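Local coordinates for Rbstp0775 protein (Geobacillus stearothermophilus, PDB 1RZ3) that is of unknown function but, as a member of the phosphoribulokinase/uridine kinase family, is probably an ATP-binding kinase, possibly acting on uridine, at residues A[9-14]-A[43-48]. Sequence-based numbering, arbitrary orientation.
Sequences FLCKTI and SQTLRE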
loop_
_atom_site.group_PDB
_atom_site.type_symbol
_atom_site.label_atom_id
_atom_site.label_comp_id
_atom_site.label_asym_id
_atom_site.label_seq_id
_atom_site.Cartn_x
_atom_site.Cartn_y
_atom_site.Cartn_z
ATOM N N PHE A 9 -11.144 -13.964 -9.512
ATOM C CA PHE A 9 -12.387 -13.223 -9.356
ATOM C C PHE A 9 -12.073 -11.747 -9.104
ATOM O O PHE A 9 -12.766 -10.861 -9.601
ATOM C CB PHE A 9 -13.213 -13.774 -8.192
ATOM C CG PHE A 9 -14.560 -13.125 -8.054
ATOM C CD1 PHE A 9 -15.557 -13.357 -8.997
ATOM C CD2 PHE A 9 -14.820 -12.250 -7.004
ATOM C CE1 PHE A 9 -16.795 -12.720 -8.899
ATOM C CE2 PHE A 9 -16.052 -11.610 -6.897
ATOM C CZ PHE A 9 -17.041 -11.844 -7.848
ATOM N N LEU A 10 -11.027 -11.488 -8.327
ATOM C CA LEU A 10 -10.634 -10.118 -8.029
ATOM C C LEU A 10 -10.178 -9.436 -9.317
ATOM O O LEU A 10 -10.493 -8.272 -9.566
ATOM C CB LEU A 10 -9.512 -10.103 -6.988
ATOM C CG LEU A 10 -8.971 -8.741 -6.548
ATOM C CD1 LEU A 10 -10.109 -7.841 -6.091
ATOM C CD2 LEU A 10 -7.970 -8.943 -5.420
ATOM N N CYS A 11 -9.443 -10.174 -10.142
ATOM C CA CYS A 11 -8.970 -9.634 -11.410
ATOM C C CYS A 11 -10.177 -9.259 -12.276
ATOM O O CYS A 11 -10.218 -8.177 -12.866
ATOM C CB CYS A 11 -8.095 -10.666 -12.127
ATOM S SG CYS A 11 -7.438 -10.119 -13.716
ATOM N N LYS A 12 -11.164 -10.150 -12.337
ATOM C CA LYS A 12 -12.374 -9.901 -13.123
ATOM C C LYS A 12 -13.076 -8.647 -12.603
ATOM O O LYS A 12 -13.524 -7.798 -13.374
ATOM C CB LYS A 12 -13.328 -11.094 -13.023
ATOM C CG LYS A 12 -14.555 -10.973 -13.910
ATOM C CD LYS A 12 -15.584 -12.051 -13.600
ATOM C CE LYS A 12 -16.166 -11.866 -12.205
ATOM N NZ LYS A 12 -16.794 -10.518 -12.044
ATOM N N THR A 13 -13.172 -8.542 -11.285
ATOM C CA THR A 13 -13.805 -7.390 -10.651
ATOM C C THR A 13 -13.086 -6.103 -11.059
ATOM O O THR A 13 -13.720 -5.101 -11.391
ATOM C CB THR A 13 -13.767 -7.542 -9.114
ATOM O OG1 THR A 13 -14.565 -8.674 -8.739
ATOM C CG2 THR A 13 -14.312 -6.292 -8.425
ATOM N N ILE A 14 -11.758 -6.142 -11.038
ATOM C CA ILE A 14 -10.953 -4.984 -11.399
ATOM C C ILE A 14 -11.121 -4.620 -12.871
ATOM O O ILE A 14 -11.190 -3.439 -13.224
ATOM C CB ILE A 14 -9.458 -5.238 -11.066
ATOM C CG1 ILE A 14 -9.268 -5.189 -9.544
ATOM C CG2 ILE A 14 -8.562 -4.207 -11.761
ATOM C CD1 ILE A 14 -7.912 -5.686 -9.063
ATOM N N SER A 43 -1.065 -8.312 -10.296
ATOM C CA SER A 43 -0.500 -7.500 -11.365
ATOM C C SER A 43 -0.051 -8.390 -12.523
ATOM O O SER A 43 -0.196 -8.027 -13.690
ATOM C CB SER A 43 0.683 -6.674 -10.846
ATOM O OG SER A 43 1.720 -7.511 -10.367
ATOM N N GLN A 44 0.493 -9.555 -12.192
ATOM C CA GLN A 44 0.949 -10.497 -13.205
ATOM C C GLN A 44 -0.228 -10.965 -14.063
ATOM O O GLN A 44 -0.161 -10.964 -15.290
ATOM C CB GLN A 44 1.618 -11.702 -12.535
ATOM C CG GLN A 44 2.269 -12.676 -13.502
ATOM C CD GLN A 44 3.273 -11.999 -14.417
ATOM O OE1 GLN A 44 2.904 -11.194 -15.273
ATOM N NE2 GLN A 44 4.551 -12.317 -14.236
ATOM N N THR A 45 -1.305 -11.369 -13.404
ATOM C CA THR A 45 -2.500 -11.833 -14.099
ATOM C C THR A 45 -3.084 -10.734 -14.995
ATOM O O THR A 45 -3.528 -10.998 -16.118
ATOM C CB THR A 45 -3.562 -12.288 -13.086
ATOM O OG1 THR A 45 -2.978 -13.241 -12.186
ATOM C CG2 THR A 45 -4.741 -12.930 -13.793
ATOM N N LEU A 46 -3.076 -9.500 -14.498
ATOM C CA LEU A 46 -3.598 -8.375 -15.269
ATOM C C LEU A 46 -2.777 -8.144 -16.532
ATOM O O LEU A 46 -3.327 -7.899 -17.612
ATOM C CB LEU A 46 -3.618 -7.104 -14.402
ATOM C CG LEU A 46 -4.712 -7.075 -13.323
ATOM C CD1 LEU A 46 -4.450 -5.951 -12.338
ATOM C CD2 LEU A 46 -6.077 -6.901 -13.984
ATOM N N ARG A 47 -1.455 -8.231 -16.410
ATOM C CA ARG A 47 -0.588 -8.033 -17.568
ATOM C C ARG A 47 -0.889 -9.058 -18.657
ATOM O O ARG A 47 -0.854 -8.746 -19.845
ATOM C CB ARG A 47 0.880 -8.133 -17.155
ATOM C CG ARG A 47 1.331 -6.993 -16.254
ATOM C CD ARG A 47 2.799 -7.127 -15.876
ATOM N NE ARG A 47 3.205 -6.046 -14.987
ATOM C CZ ARG A 47 3.538 -6.213 -13.713
ATOM N NH1 ARG A 47 3.525 -7.427 -13.179
ATOM N NH2 ARG A 47 3.856 -5.163 -12.967
ATOM N N GLU A 48 -1.193 -10.280 -18.246
ATOM C CA GLU A 48 -1.502 -11.328 -19.205
ATOM C C GLU A 48 -2.855 -11.068 -19.857
ATOM O O GLU A 48 -3.164 -11.637 -20.901
ATOM C CB GLU A 48 -1.457 -12.689 -18.510
ATOM C CG GLU A 48 -0.086 -12.954 -17.899
ATOM C CD GLU A 48 0.014 -14.283 -17.188
ATOM O OE1 GLU A 48 -0.778 -14.521 -16.248
ATOM O OE2 GLU A 48 0.895 -15.086 -17.567
#
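C11 and L46 make an apolar contact where segment 9-14 of helix 3-15 meets segment 43-48 of helix 35-48. C11 SG lies 3.5 Å from L46 CD2, one methyl of the leucine fork. The CB of C11 points toward the other helix, and SG anti to the backbone N (chi1 -180°) carries the sulfur on. Cysteine suits this buried place, being small and only weakly polar. The first bond of L46 runs alongside, but CG anti to its carbonyl carbon (chi1 -73°) and the chi2 turn bring CD2 round to the sulfur, a reach that suits long, branched leucine.

Two further apolar contacts flank this pair. T45 presents its methyl, with CG2 3.9 Å from C11 SG, while its hydroxyl bonds back to the carbonyl of Q41 one turn earlier; threonine thus offers carbon to the interface with its polar atom satisfied. I14, one turn after C11, lays CG2 4.3 Å from L46 CD2, a looser touch.

No hydrogen bond joins the segments, whose axes pass 10.1 Å apart at -57°. L42 extends the apolar seam by touching C11 and I14. In the parallel sheet beneath, I14 packs on M127 (strand 127-132) and F146 (strand 146-150), L46 on M129 (strand 127-132) and V53 (strand 53-57). The arrangement is that of two neighbouring helices on the sheet of a P-loop NTPase fold, helix 35-48 following the probable Walker A loop.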